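Local atomic coordinates of TRAP solute Binding Protein (Uncultured marine bacterium, PDB entry 5I7I), a protein that probably captures aromatic acids such as 3-hydroxybenzoate as the solute-binding component of a TRAP-type transport system. Residues His101-Glu106 and Asn319-Asp324; Pro108-Ser113 and Asp334-Tyr339; Ala245-Leu250 and Val257-Ala262. All coordinates share one frame; numbering follows the deposited sequence.

Interactions 1 and 2 fasten one loop, which runs between strand 87-91 and helix 114-126, to the C-terminal end of the chain. Their centres lie 16 Å apart and they touch, F105 CE2 coming within 3.7 Å of I336 CD1. Interaction 3 stands apart, its centre about 29 Å from each of the others, and joins two short helices that follow strand 237-243. Some of the residues lining the 3-hydroxybenzoate pocket lie close by in the chain: W89 and V91 belong to strand 87-91, Y94 lies in the same loop, ahead of both contacts, and F238 belongs to the strand preceding interaction 3. None of the residues in the three contacts lines the pocket itself.

Interaction 1 (His101-Glu106 and Asn319-Asp324); sequences HLEAFE and NDRGLD
E103 and R321 meet in a two-pronged salt bridge where the loop before helix 114-126 faces the end of helix 297-320. From its CB, which is directed at the other segment, the E103 chain sets CG anti to the carbonyl carbon (chi1 -64°) and then runs extended, carrying the carboxylate straight out to R321. CD lies in the guanidinium plane, 3.5 Å from R321 NH1. At the tip, OE1 accepts R321 NH2 at 2.9 Å and OE2 accepts R321 NH1 at 3.0 Å, both on the syn side but tilted out of the carboxylate plane, and both nearly straight. The two flat groups are turned 30° against each other. OE1 also takes a bond from W314 NE1, while R321 NH2 reaches S317, so both ends are fixed by second partners. With alanine at this position, the R321 guanidinium would probably lose its carboxylate mate and W314 NE1 this acceptor. R321 and L323 flank G322, the positive-phi residue of a Schellman motif that closes helix 297-320; L323 N returns to A318 O and G322 N to N319 O. Beyond this turn L323 meets H101. Its CD1 sits over the imidazole in a CH-pi contact, 4.0 Å from the ring centroid and 7° off the normal, and L323 CD2 touches H101 CE1 at 3.6 Å. Leucine suits this place because its branched end spreads across the ring, whose ND1 is held by D132.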
ATOM      1  N   HIS A 101     -11.899  -5.105   6.619  1.00  8.00           N
ATOM      2  CA  HIS A 101     -12.560  -4.734   5.373  1.00  6.84           C
ATOM      3  C   HIS A 101     -11.548  -4.451   4.278  1.00  8.07           C
ATOM      4  O   HIS A 101     -11.793  -4.753   3.101  1.00  7.08           O
ATOM      5  CB  HIS A 101     -13.434  -3.497   5.560  1.00  7.39           C
ATOM      6  CG  HIS A 101     -14.670  -3.726   6.370  1.00  9.03           C
ATOM      7  ND1 HIS A 101     -14.668  -3.732   7.746  1.00  9.07           N
ATOM      8  CD2 HIS A 101     -15.962  -3.870   5.999  1.00  7.53           C
ATOM      9  CE1 HIS A 101     -15.898  -3.940   8.187  1.00 10.07           C
ATOM     10  NE2 HIS A 101     -16.707  -4.005   7.144  1.00 11.40           N
ATOM     11  N   LEU A 102     -10.420  -3.850   4.642  1.00  7.18           N
ATOM     12  CA  LEU A 102      -9.467  -3.408   3.640  1.00  7.21           C
ATOM     13  C   LEU A 102      -8.787  -4.575   2.937  1.00  8.40           C
ATOM     14  O   LEU A 102      -8.245  -4.392   1.841  1.00  7.01           O
ATOM     15  CB  LEU A 102      -8.440  -2.462   4.268  1.00  6.72           C
ATOM     16  CG  LEU A 102      -9.044  -1.214   4.926  1.00  8.72           C
ATOM     17  CD1 LEU A 102      -7.927  -0.294   5.426  1.00  9.55           C
ATOM     18  CD2 LEU A 102      -9.985  -0.476   4.024  1.00 11.51           C
ATOM     19  N   GLU A 103      -8.780  -5.752   3.556  1.00  7.68           N
ATOM     20  CA  GLU A 103      -8.206  -6.942   2.938  1.00  6.42           C
ATOM     21  C   GLU A 103      -8.832  -7.237   1.582  1.00  7.68           C
ATOM     22  O   GLU A 103      -8.194  -7.859   0.723  1.00  7.66           O
ATOM     23  CB  GLU A 103      -8.430  -8.155   3.856  1.00  7.35           C
ATOM     24  CG  GLU A 103      -7.718  -8.060   5.197  1.00  7.56           C
ATOM     25  CD  GLU A 103      -8.030  -9.220   6.111  1.00 10.44           C
ATOM     26  OE1 GLU A 103      -8.576 -10.226   5.611  1.00  8.56           O
ATOM     27  OE2 GLU A 103      -7.746  -9.114   7.334  1.00 11.92           O
ATOM     28  N   ALA A 104     -10.089  -6.847   1.370  1.00  6.99           N
ATOM     29  CA  ALA A 104     -10.728  -7.169   0.096  1.00  7.29           C
ATOM     30  C   ALA A 104      -9.974  -6.546  -1.059  1.00  7.73           C
ATOM     31  O   ALA A 104      -9.924  -7.118  -2.153  1.00  7.61           O
ATOM     32  CB  ALA A 104     -12.183  -6.709   0.079  1.00  8.71           C
ATOM     33  N   PHE A 105      -9.381  -5.386  -0.834  1.00  7.13           N
ATOM     34  CA  PHE A 105      -8.653  -4.703  -1.888  1.00  6.95           C
ATOM     35  C   PHE A 105      -7.298  -5.318  -2.156  1.00  6.75           C
ATOM     36  O   PHE A 105      -6.674  -4.976  -3.172  1.00  8.00           O
ATOM     37  CB  PHE A 105      -8.523  -3.219  -1.558  1.00  5.59           C
ATOM     38  CG  PHE A 105      -9.720  -2.419  -1.950  1.00  6.51           C
ATOM     39  CD1 PHE A 105     -10.842  -2.351  -1.133  1.00  6.84           C
ATOM     40  CD2 PHE A 105      -9.752  -1.761  -3.171  1.00  6.89           C
ATOM     41  CE1 PHE A 105     -11.958  -1.612  -1.518  1.00  7.99           C
ATOM     42  CE2 PHE A 105     -10.871  -1.033  -3.554  1.00  8.73           C
ATOM     43  CZ  PHE A 105     -11.958  -0.952  -2.731  1.00  8.21           C
ATOM     44  N   GLU A 106      -6.856  -6.237  -1.313  1.00  6.79           N
ATOM     45  CA  GLU A 106      -5.594  -6.933  -1.481  1.00  6.42           C
ATOM     46  C   GLU A 106      -5.722  -8.230  -2.264  1.00  7.47           C
ATOM     47  O   GLU A 106      -4.714  -8.899  -2.485  1.00  8.79           O
ATOM     48  CB  GLU A 106      -5.001  -7.264  -0.116  1.00  5.92           C
ATOM     49  CG  GLU A 106      -4.631  -6.076   0.710  1.00  7.73           C
ATOM     50  CD  GLU A 106      -3.893  -6.482   1.938  1.00  7.74           C
ATOM     51  OE1 GLU A 106      -4.546  -6.794   2.959  1.00  8.32           O
ATOM     52  OE2 GLU A 106      -2.645  -6.541   1.858  1.00  8.32           O
ATOM     53  N   ASN A 319     -16.817 -13.820   6.205  1.00  9.02           N
ATOM     54  CA  ASN A 319     -18.042 -14.307   6.822  1.00  9.61           C
ATOM     55  C   ASN A 319     -17.785 -14.729   8.262  1.00 10.10           C
ATOM     56  O   ASN A 319     -18.561 -14.399   9.172  1.00 10.98           O
ATOM     57  CB  ASN A 319     -18.567 -15.508   6.035  1.00 10.16           C
ATOM     58  CG  ASN A 319     -19.189 -15.148   4.697  1.00 11.04           C
ATOM     59  OD1 ASN A 319     -19.306 -13.986   4.315  1.00 10.07           O
ATOM     60  ND2 ASN A 319     -19.583 -16.180   3.966  1.00 13.02           N
ATOM     61  N   ASP A 320     -16.708 -15.493   8.479  1.00 10.06           N
ATOM     62  CA  ASP A 320     -16.398 -16.002   9.801  1.00 10.69           C
ATOM     63  C   ASP A 320     -16.089 -14.884  10.781  1.00 12.74           C
ATOM     64  O   ASP A 320     -16.238 -15.080  11.991  1.00 14.03           O
ATOM     65  CB  ASP A 320     -15.217 -16.959   9.734  1.00 11.17           C
ATOM     66  CG  ASP A 320     -15.558 -18.273   9.064  1.00 15.03           C
ATOM     67  OD1 ASP A 320     -16.755 -18.598   8.959  1.00 14.34           O
ATOM     68  OD2 ASP A 320     -14.620 -18.987   8.671  1.00 17.16           O
ATOM     69  N   ARG A 321     -15.697 -13.715  10.289  1.00 10.80           N
ATOM     70  CA  ARG A 321     -15.404 -12.558  11.114  1.00 11.31           C
ATOM     71  C   ARG A 321     -16.575 -11.582  11.169  1.00 17.41           C
ATOM     72  O   ARG A 321     -16.407 -10.428  11.568  1.00 14.00           O
ATOM     73  CB  ARG A 321     -14.114 -11.892  10.624  1.00 11.61           C
ATOM     74  CG  ARG A 321     -12.888 -12.700  11.001  1.00 10.60           C
ATOM     75  CD  ARG A 321     -11.617 -12.057  10.456  1.00 10.70           C
ATOM     76  NE  ARG A 321     -11.486 -12.263   9.012  1.00 10.47           N
ATOM     77  CZ  ARG A 321     -10.629 -11.615   8.229  1.00 10.32           C
ATOM     78  NH1 ARG A 321      -9.841 -10.676   8.734  1.00 12.72           N
ATOM     79  NH2 ARG A 321     -10.568 -11.903   6.936  1.00 11.91           N
ATOM     80  N   GLY A 322     -17.769 -12.025  10.801  1.00 15.82           N
ATOM     81  CA  GLY A 322     -18.941 -11.180  10.911  1.00 16.04           C
ATOM     82  C   GLY A 322     -19.175 -10.213   9.783  1.00 14.42           C
ATOM     83  O   GLY A 322     -19.984  -9.295   9.939  1.00 14.68           O
ATOM     84  N   LEU A 323     -18.504 -10.378   8.650  1.00 13.11           N
ATOM     85  CA  LEU A 323     -18.660  -9.490   7.514  1.00 11.81           C
ATOM     86  C   LEU A 323     -19.345 -10.235   6.384  1.00 11.45           C
ATOM     87  O   LEU A 323     -19.253 -11.457   6.294  1.00 11.89           O
ATOM     88  CB  LEU A 323     -17.294  -9.007   7.026  1.00 11.09           C
ATOM     89  CG  LEU A 323     -16.431  -8.384   8.110  1.00 12.57           C
ATOM     90  CD1 LEU A 323     -15.163  -7.849   7.476  1.00 16.11           C
ATOM     91  CD2 LEU A 323     -17.178  -7.272   8.826  1.00 12.59           C
ATOM     92  N   ASP A 324     -20.010  -9.484   5.514  1.00 10.83           N
ATOM     93  CA  ASP A 324     -20.610 -10.049   4.306  1.00 10.55           C
ATOM     94  C   ASP A 324     -19.525 -10.033   3.234  1.00  9.42           C
ATOM     95  O   ASP A 324     -19.380  -9.079   2.452  1.00  8.63           O
ATOM     96  CB  ASP A 324     -21.850  -9.265   3.888  1.00 10.71           C
ATOM     97  CG  ASP A 324     -22.603  -9.926   2.750  1.00 10.82           C
ATOM     98  OD1 ASP A 324     -21.988 -10.718   2.015  1.00 10.40           O
ATOM     99  OD2 ASP A 324     -23.816  -9.652   2.613  1.00 12.01           O
TER

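Interaction 2 (Pro108-Ser113 and Asp334-Tyr339); sequences PFMPAS and DLISKY
D334 O accepts a hydrogen bond from K338 N at 2.9 Å, a regular turn of the helix that presents I336 to M110 and A112. This is the C-terminal helix 325-339 of a family 7 solute-binding protein, packed here against the irregular loop leading into helix 114-126. No hydrogen bond joins the two segments; the contact is buried and made by one branched side chain. In I336, CG1 stands anti to the carbonyl carbon (chi1 -68°) and CG2 anti to the backbone N, which sends the two branches to different residues of the loop. CG2 faces the methyl group of A112, I336 CG2 to A112 CB being 3.8 Å, and the small alanine lets the backbones draw in until the CA atoms of A112 and I336 are 6.8 Å apart. The longer arm ends against M110. There the thioether, bent at chi2 and chi3, folds round so that the M110 and I336 side chains cross at about a right angle and the terminal methyl meets the arm, M110 CE 3.9 Å from I336 CD1. The loop itself is tied down by backbone bonds of F109 to L233 and of P111 to G232, and S113 caps helix 114-126 by bonding A116 N. The closest approach across the contact is that of I336 CD1 to the carbonyl oxygen M110 O, 3.4 Å.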
ATOM      1  N   PRO A 108      -6.260 -11.157  -5.187  1.00  6.92           N
ATOM      2  CA  PRO A 108      -5.527 -11.268  -6.450  1.00  6.95           C
ATOM      3  C   PRO A 108      -6.269 -10.572  -7.581  1.00  7.26           C
ATOM      4  O   PRO A 108      -7.479 -10.720  -7.753  1.00  7.83           O
ATOM      5  CB  PRO A 108      -5.443 -12.783  -6.664  1.00  9.30           C
ATOM      6  CG  PRO A 108      -5.426 -13.349  -5.239  1.00  8.65           C
ATOM      7  CD  PRO A 108      -6.409 -12.473  -4.528  1.00  9.77           C
ATOM      8  N   PHE A 109      -5.527  -9.807  -8.359  1.00  6.40           N
ATOM      9  CA  PHE A 109      -6.042  -9.217  -9.589  1.00  7.29           C
ATOM     10  C   PHE A 109      -7.192  -8.250  -9.355  1.00  8.72           C
ATOM     11  O   PHE A 109      -7.965  -7.969 -10.275  1.00  8.47           O
ATOM     12  CB  PHE A 109      -6.345 -10.295 -10.631  1.00  7.61           C
ATOM     13  CG  PHE A 109      -5.116 -11.058 -11.018  1.00  8.54           C
ATOM     14  CD1 PHE A 109      -4.194 -10.510 -11.886  1.00  7.57           C
ATOM     15  CD2 PHE A 109      -4.824 -12.274 -10.438  1.00  8.05           C
ATOM     16  CE1 PHE A 109      -3.047 -11.179 -12.202  1.00  9.10           C
ATOM     17  CE2 PHE A 109      -3.662 -12.949 -10.756  1.00 10.41           C
ATOM     18  CZ  PHE A 109      -2.773 -12.397 -11.634  1.00  8.67           C
ATOM     19  N   MET A 110      -7.276  -7.666  -8.146  1.00  7.28           N
ATOM     20  CA  MET A 110      -8.226  -6.596  -7.875  1.00  7.15           C
ATOM     21  C   MET A 110      -7.866  -5.245  -8.488  1.00  6.90           C
ATOM     22  O   MET A 110      -8.777  -4.530  -8.930  1.00  8.76           O
ATOM     23  CB  MET A 110      -8.416  -6.400  -6.375  1.00  8.05           C
ATOM     24  CG  MET A 110      -9.272  -7.456  -5.781  1.00  8.83           C
ATOM     25  SD  MET A 110     -11.012  -7.355  -6.281  1.00 11.54           S
ATOM     26  CE  MET A 110     -11.509  -5.932  -5.358  1.00 15.50           C
ATOM     27  N   PRO A 111      -6.602  -4.808  -8.491  1.00  6.27           N
ATOM     28  CA  PRO A 111      -6.351  -3.375  -8.720  1.00  7.25           C
ATOM     29  C   PRO A 111      -6.317  -2.981 -10.183  1.00  6.94           C
ATOM     30  O   PRO A 111      -5.773  -3.682 -11.037  1.00  9.02           O
ATOM     31  CB  PRO A 111      -4.976  -3.150  -8.077  1.00  8.16           C
ATOM     32  CG  PRO A 111      -4.285  -4.466  -8.298  1.00  6.44           C
ATOM     33  CD  PRO A 111      -5.362  -5.508  -8.101  1.00  8.44           C
ATOM     34  N   ALA A 112      -6.917  -1.833 -10.461  1.00  7.00           N
ATOM     35  CA  ALA A 112      -6.651  -1.107 -11.698  1.00  6.53           C
ATOM     36  C   ALA A 112      -5.519  -0.119 -11.409  1.00  6.94           C
ATOM     37  O   ALA A 112      -4.639  -0.414 -10.593  1.00  7.63           O
ATOM     38  CB  ALA A 112      -7.925  -0.419 -12.183  1.00  7.85           C
ATOM     39  N   SER A 113      -5.530   1.054 -12.030  1.00  7.69           N
ATOM     40  CA  SER A 113      -4.545   2.068 -11.679  1.00  8.02           C
ATOM     41  C   SER A 113      -4.647   2.414 -10.190  1.00  7.62           C
ATOM     42  O   SER A 113      -5.685   2.224  -9.547  1.00  6.88           O
ATOM     43  CB  SER A 113      -4.792   3.335 -12.490  1.00  9.39           C
ATOM     44  OG  SER A 113      -6.019   3.918 -12.106  1.00  9.44           O
ATOM     45  N   ASP A 334     -16.877  -3.064  -7.925  1.00  7.50           N
ATOM     46  CA  ASP A 334     -17.696  -2.045  -8.569  1.00  7.13           C
ATOM     47  C   ASP A 334     -17.093  -0.656  -8.383  1.00  7.62           C
ATOM     48  O   ASP A 334     -17.155   0.169  -9.292  1.00  7.60           O
ATOM     49  CB  ASP A 334     -19.117  -2.095  -8.007  1.00  8.40           C
ATOM     50  CG  ASP A 334     -19.882  -3.331  -8.436  1.00  8.31           C
ATOM     51  OD1 ASP A 334     -19.426  -4.008  -9.390  1.00 11.59           O
ATOM     52  OD2 ASP A 334     -20.932  -3.645  -7.826  1.00 10.78           O
ATOM     53  N   LEU A 335     -16.538  -0.360  -7.207  1.00  9.16           N
ATOM     54  CA  LEU A 335     -15.959   0.971  -6.982  1.00  7.79           C
ATOM     55  C   LEU A 335     -14.707   1.167  -7.818  1.00  8.05           C
ATOM     56  O   LEU A 335     -14.474   2.259  -8.349  1.00  9.42           O
ATOM     57  CB  LEU A 335     -15.658   1.197  -5.496  1.00  6.53           C
ATOM     58  CG  LEU A 335     -16.881   1.378  -4.606  1.00  9.75           C
ATOM     59  CD1 LEU A 335     -16.446   1.338  -3.139  1.00 11.27           C
ATOM     60  CD2 LEU A 335     -17.648   2.647  -4.916  1.00 13.51           C
ATOM     61  N   ILE A 336     -13.893   0.120  -7.962  1.00  6.83           N
ATOM     62  CA  ILE A 336     -12.712   0.217  -8.812  1.00  7.52           C
ATOM     63  C   ILE A 336     -13.121   0.544 -10.242  1.00  8.05           C
ATOM     64  O   ILE A 336     -12.548   1.430 -10.883  1.00  8.79           O
ATOM     65  CB  ILE A 336     -11.876  -1.069  -8.716  1.00  7.78           C
ATOM     66  CG1 ILE A 336     -11.274  -1.185  -7.315  1.00  6.92           C
ATOM     67  CG2 ILE A 336     -10.782  -1.117  -9.777  1.00  8.71           C
ATOM     68  CD1 ILE A 336     -10.699  -2.529  -6.986  1.00  8.11           C
ATOM     69  N   SER A 337     -14.133  -0.149 -10.762  1.00  8.06           N
ATOM     70  CA  SER A 337     -14.522   0.132 -12.141  1.00  8.99           C
ATOM     71  C   SER A 337     -15.197   1.495 -12.264  1.00  9.50           C
ATOM     72  O   SER A 337     -15.009   2.185 -13.272  1.00 10.49           O
ATOM     73  CB  SER A 337     -15.366  -0.997 -12.734  1.00 14.33           C
ATOM     74  OG  SER A 337     -16.646  -1.110 -12.141  1.00 17.81           O
ATOM     75  N   LYS A 338     -15.916   1.930 -11.230  1.00  9.03           N
ATOM     76  CA  LYS A 338     -16.549   3.246 -11.257  1.00  9.67           C
ATOM     77  C   LYS A 338     -15.513   4.335 -11.471  1.00 10.26           C
ATOM     78  O   LYS A 338     -15.735   5.272 -12.242  1.00 11.31           O
ATOM     79  CB  LYS A 338     -17.272   3.458  -9.928  1.00 10.22           C
ATOM     80  CG  LYS A 338     -17.668   4.889  -9.603  1.00 16.78           C
ATOM     81  CD  LYS A 338     -18.147   4.974  -8.138  1.00 11.95           C
ATOM     82  CE  LYS A 338     -18.585   6.335  -7.772  1.00 17.90           C
ATOM     83  NZ  LYS A 338     -19.425   6.261  -6.573  1.00 13.29           N
ATOM     84  N   TYR A 339     -14.372   4.212 -10.812  1.00  9.78           N
ATOM     85  CA  TYR A 339     -13.342   5.230 -10.865  1.00 10.46           C
ATOM     86  C   TYR A 339     -12.313   5.000 -11.962  1.00 11.18           C
ATOM     87  O   TYR A 339     -11.398   5.806 -12.108  1.00 11.99           O
ATOM     88  CB  TYR A 339     -12.668   5.353  -9.493  1.00  9.90           C
ATOM     89  CG  TYR A 339     -13.551   5.988  -8.452  1.00  9.72           C
ATOM     90  CD1 TYR A 339     -13.874   7.332  -8.529  1.00 10.66           C
ATOM     91  CD2 TYR A 339     -14.052   5.257  -7.389  1.00  9.15           C
ATOM     92  CE1 TYR A 339     -14.668   7.929  -7.584  1.00 10.89           C
ATOM     93  CE2 TYR A 339     -14.854   5.834  -6.448  1.00  8.94           C
ATOM     94  CZ  TYR A 339     -15.160   7.177  -6.542  1.00 10.44           C
ATOM     95  OH  TYR A 339     -15.966   7.783  -5.586  1.00 11.90           O
TER

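Interaction 3 (Ala245-Leu250 and Val257-Ala262); sequences AKYESL and VIDNNA
Y247 and I258 bring the two backbones nearest each other, with their CA atoms 8.4 Å apart. Residues 245-249 make up nearly all of the short helix 244-249, and L250 leaves the helical path; residues 257-262 begin in helix 252-259 and run on into a less regular stretch by N261. Y247 has CG anti to its own N (chi1 170°), which swings the phenol across to the second helix. There Y247 OH donates a very short bond, 2.5 Å, to D259 OD2. The acceptor lies near the ring plane, at the edge, and the carboxylate is turned 55° from the ring. K137 forms a salt bridge with D259 OD1 and a cation-pi contact with the Y247 ring, so tyrosine serves here both as donor and as aromatic surface. These consecutive helices follow strand 237-243, whose M242 touches both Y247 and I258, and they precede the long helix 264-287. Beside the polar pair I258 makes the apolar contacts: its CG1 meets L250 CD1 at 3.8 Å, the two side chains crossing at about a right angle, and I258 CG2 reaches Y247 CD1 obliquely at 4.2 Å. Past D259, the side chain of N261 turns back to the preceding helix, N261 ND2 donating to V257 O at 2.9 Å with an N-H...O angle of 165°.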
ATOM      1  N   ALA A 245      -8.468  12.767  18.680  1.00  9.81           N
ATOM      2  CA  ALA A 245      -8.571  13.821  19.685  1.00 10.49           C
ATOM      3  C   ALA A 245      -7.848  15.082  19.226  1.00 11.38           C
ATOM      4  O   ALA A 245      -8.324  16.204  19.455  1.00 11.09           O
ATOM      5  CB  ALA A 245      -8.015  13.326  21.018  1.00 12.14           C
ATOM      6  N   LYS A 246      -6.707  14.916  18.552  1.00  9.57           N
ATOM      7  CA  LYS A 246      -5.948  16.066  18.083  1.00 10.99           C
ATOM      8  C   LYS A 246      -6.716  16.814  17.001  1.00  9.30           C
ATOM      9  O   LYS A 246      -6.824  18.045  17.037  1.00 10.09           O
ATOM     10  CB  LYS A 246      -4.565  15.638  17.591  1.00  8.95           C
ATOM     11  CG  LYS A 246      -3.627  16.808  17.256  1.00 10.49           C
ATOM     12  CD  LYS A 246      -3.261  17.641  18.480  1.00 18.47           C
ATOM     13  CE  LYS A 246      -2.166  18.640  18.145  1.00 23.44           C
ATOM     14  NZ  LYS A 246      -1.465  19.117  19.370  1.00 38.61           N
ATOM     15  N   TYR A 247      -7.273  16.086  16.031  1.00  8.96           N
ATOM     16  CA  TYR A 247      -8.151  16.722  15.056  1.00  9.36           C
ATOM     17  C   TYR A 247      -9.308  17.445  15.748  1.00 11.62           C
ATOM     18  O   TYR A 247      -9.629  18.590  15.416  1.00 10.36           O
ATOM     19  CB  TYR A 247      -8.694  15.687  14.066  1.00  9.16           C
ATOM     20  CG  TYR A 247      -9.794  16.247  13.169  1.00  9.71           C
ATOM     21  CD1 TYR A 247      -9.497  17.024  12.053  1.00 11.13           C
ATOM     22  CD2 TYR A 247     -11.133  16.008  13.458  1.00 10.97           C
ATOM     23  CE1 TYR A 247     -10.508  17.543  11.242  1.00 11.74           C
ATOM     24  CE2 TYR A 247     -12.145  16.523  12.665  1.00 13.08           C
ATOM     25  CZ  TYR A 247     -11.823  17.275  11.539  1.00 11.13           C
ATOM     26  OH  TYR A 247     -12.823  17.789  10.747  1.00 13.29           O
ATOM     27  N   GLU A 248      -9.969  16.780  16.709  1.00 10.24           N
ATOM     28  CA  GLU A 248     -11.135  17.393  17.342  1.00 11.66           C
ATOM     29  C   GLU A 248     -10.764  18.630  18.151  1.00 12.01           C
ATOM     30  O   GLU A 248     -11.598  19.529  18.324  1.00 14.36           O
ATOM     31  CB  GLU A 248     -11.879  16.374  18.213  1.00 14.16           C
ATOM     32  CG  GLU A 248     -12.606  15.310  17.397  1.00 12.44           C
ATOM     33  CD  GLU A 248     -13.627  15.902  16.440  1.00 17.27           C
ATOM     34  OE1 GLU A 248     -13.855  15.281  15.378  1.00 24.84           O
ATOM     35  OE2 GLU A 248     -14.186  16.974  16.726  1.00 22.77           O
ATOM     36  N   SER A 249      -9.524  18.717  18.633  1.00 13.36           N
ATOM     37  CA  SER A 249      -9.062  19.878  19.385  1.00 14.39           C
ATOM     38  C   SER A 249      -8.779  21.092  18.512  1.00 12.99           C
ATOM     39  O   SER A 249      -8.624  22.197  19.044  1.00 15.27           O
ATOM     40  CB  SER A 249      -7.773  19.538  20.136  1.00 12.28           C
ATOM     41  OG  SER A 249      -6.632  19.637  19.276  1.00 15.10           O
ATOM     42  N   LEU A 250      -8.685  20.913  17.203  1.00 12.97           N
ATOM     43  CA  LEU A 250      -8.370  22.024  16.320  1.00 14.26           C
ATOM     44  C   LEU A 250      -9.537  22.994  16.246  1.00 14.78           C
ATOM     45  O   LEU A 250     -10.706  22.614  16.377  1.00 13.56           O
ATOM     46  CB  LEU A 250      -8.088  21.525  14.907  1.00 11.67           C
ATOM     47  CG  LEU A 250      -6.904  20.576  14.723  1.00 12.98           C
ATOM     48  CD1 LEU A 250      -6.825  20.129  13.269  1.00 13.43           C
ATOM     49  CD2 LEU A 250      -5.617  21.259  15.130  1.00 16.93           C
ATOM     50  N   VAL A 257      -8.925  23.542   7.111  1.00 11.06           N
ATOM     51  CA  VAL A 257      -7.695  23.340   6.343  1.00 11.92           C
ATOM     52  C   VAL A 257      -7.390  21.850   6.211  1.00  9.75           C
ATOM     53  O   VAL A 257      -7.067  21.349   5.119  1.00 10.14           O
ATOM     54  CB  VAL A 257      -6.523  24.107   6.979  1.00 14.00           C
ATOM     55  CG1 VAL A 257      -5.213  23.728   6.277  1.00 12.86           C
ATOM     56  CG2 VAL A 257      -6.772  25.613   6.917  1.00 12.92           C
ATOM     57  N   ILE A 258      -7.474  21.116   7.319  1.00  9.31           N
ATOM     58  CA  ILE A 258      -7.211  19.686   7.264  1.00  9.41           C
ATOM     59  C   ILE A 258      -8.188  19.009   6.308  1.00  8.53           C
ATOM     60  O   ILE A 258      -7.792  18.211   5.450  1.00  9.54           O
ATOM     61  CB  ILE A 258      -7.269  19.055   8.667  1.00  9.41           C
ATOM     62  CG1 ILE A 258      -6.173  19.623   9.589  1.00 10.98           C
ATOM     63  CG2 ILE A 258      -7.185  17.513   8.564  1.00 11.89           C
ATOM     64  CD1 ILE A 258      -4.739  19.383   9.109  1.00 15.12           C
ATOM     65  N   ASP A 259      -9.475  19.348   6.414  1.00 10.33           N
ATOM     66  CA  ASP A 259     -10.481  18.655   5.610  1.00 12.36           C
ATOM     67  C   ASP A 259     -10.391  19.029   4.137  1.00 13.26           C
ATOM     68  O   ASP A 259     -10.716  18.201   3.273  1.00 15.20           O
ATOM     69  CB  ASP A 259     -11.859  18.894   6.209  1.00 13.44           C
ATOM     70  CG  ASP A 259     -12.009  18.221   7.575  1.00 12.12           C
ATOM     71  OD1 ASP A 259     -11.424  17.135   7.747  1.00 18.10           O
ATOM     72  OD2 ASP A 259     -12.707  18.738   8.458  1.00 18.04           O
ATOM     73  N   ASN A 260      -9.894  20.224   3.828  1.00 11.68           N
ATOM     74  CA  ASN A 260      -9.598  20.612   2.454  1.00 11.10           C
ATOM     75  C   ASN A 260      -8.404  19.847   1.909  1.00 10.93           C
ATOM     76  O   ASN A 260      -8.142  19.892   0.699  1.00 14.60           O
ATOM     77  CB  ASN A 260      -9.339  22.121   2.395  1.00 11.35           C
ATOM     78  CG  ASN A 260      -9.263  22.673   0.967  1.00 18.74           C
ATOM     79  OD1 ASN A 260      -8.288  23.334   0.592  1.00 27.15           O
ATOM     80  ND2 ASN A 260     -10.301  22.437   0.188  1.00 25.82           N
ATOM     81  N   ASN A 261      -7.693  19.155   2.769  1.00  9.32           N
ATOM     82  CA  ASN A 261      -6.542  18.341   2.424  1.00 10.02           C
ATOM     83  C   ASN A 261      -6.738  16.912   2.886  1.00 10.23           C
ATOM     84  O   ASN A 261      -5.822  16.268   3.394  1.00  9.68           O
ATOM     85  CB  ASN A 261      -5.289  18.967   3.019  1.00 11.98           C
ATOM     86  CG  ASN A 261      -4.920  20.234   2.307  1.00 11.98           C
ATOM     87  OD1 ASN A 261      -4.337  20.177   1.235  1.00 12.74           O
ATOM     88  ND2 ASN A 261      -5.312  21.384   2.856  1.00 10.77           N
ATOM     89  N   ALA A 262      -7.965  16.418   2.745  1.00  9.74           N
ATOM     90  CA  ALA A 262      -8.323  15.075   3.162  1.00  8.93           C
ATOM     91  C   ALA A 262      -9.433  14.580   2.247  1.00  9.41           C
ATOM     92  O   ALA A 262      -9.976  15.323   1.421  1.00 11.65           O
ATOM     93  CB  ALA A 262      -8.757  15.039   4.635  1.00 10.92           C
TER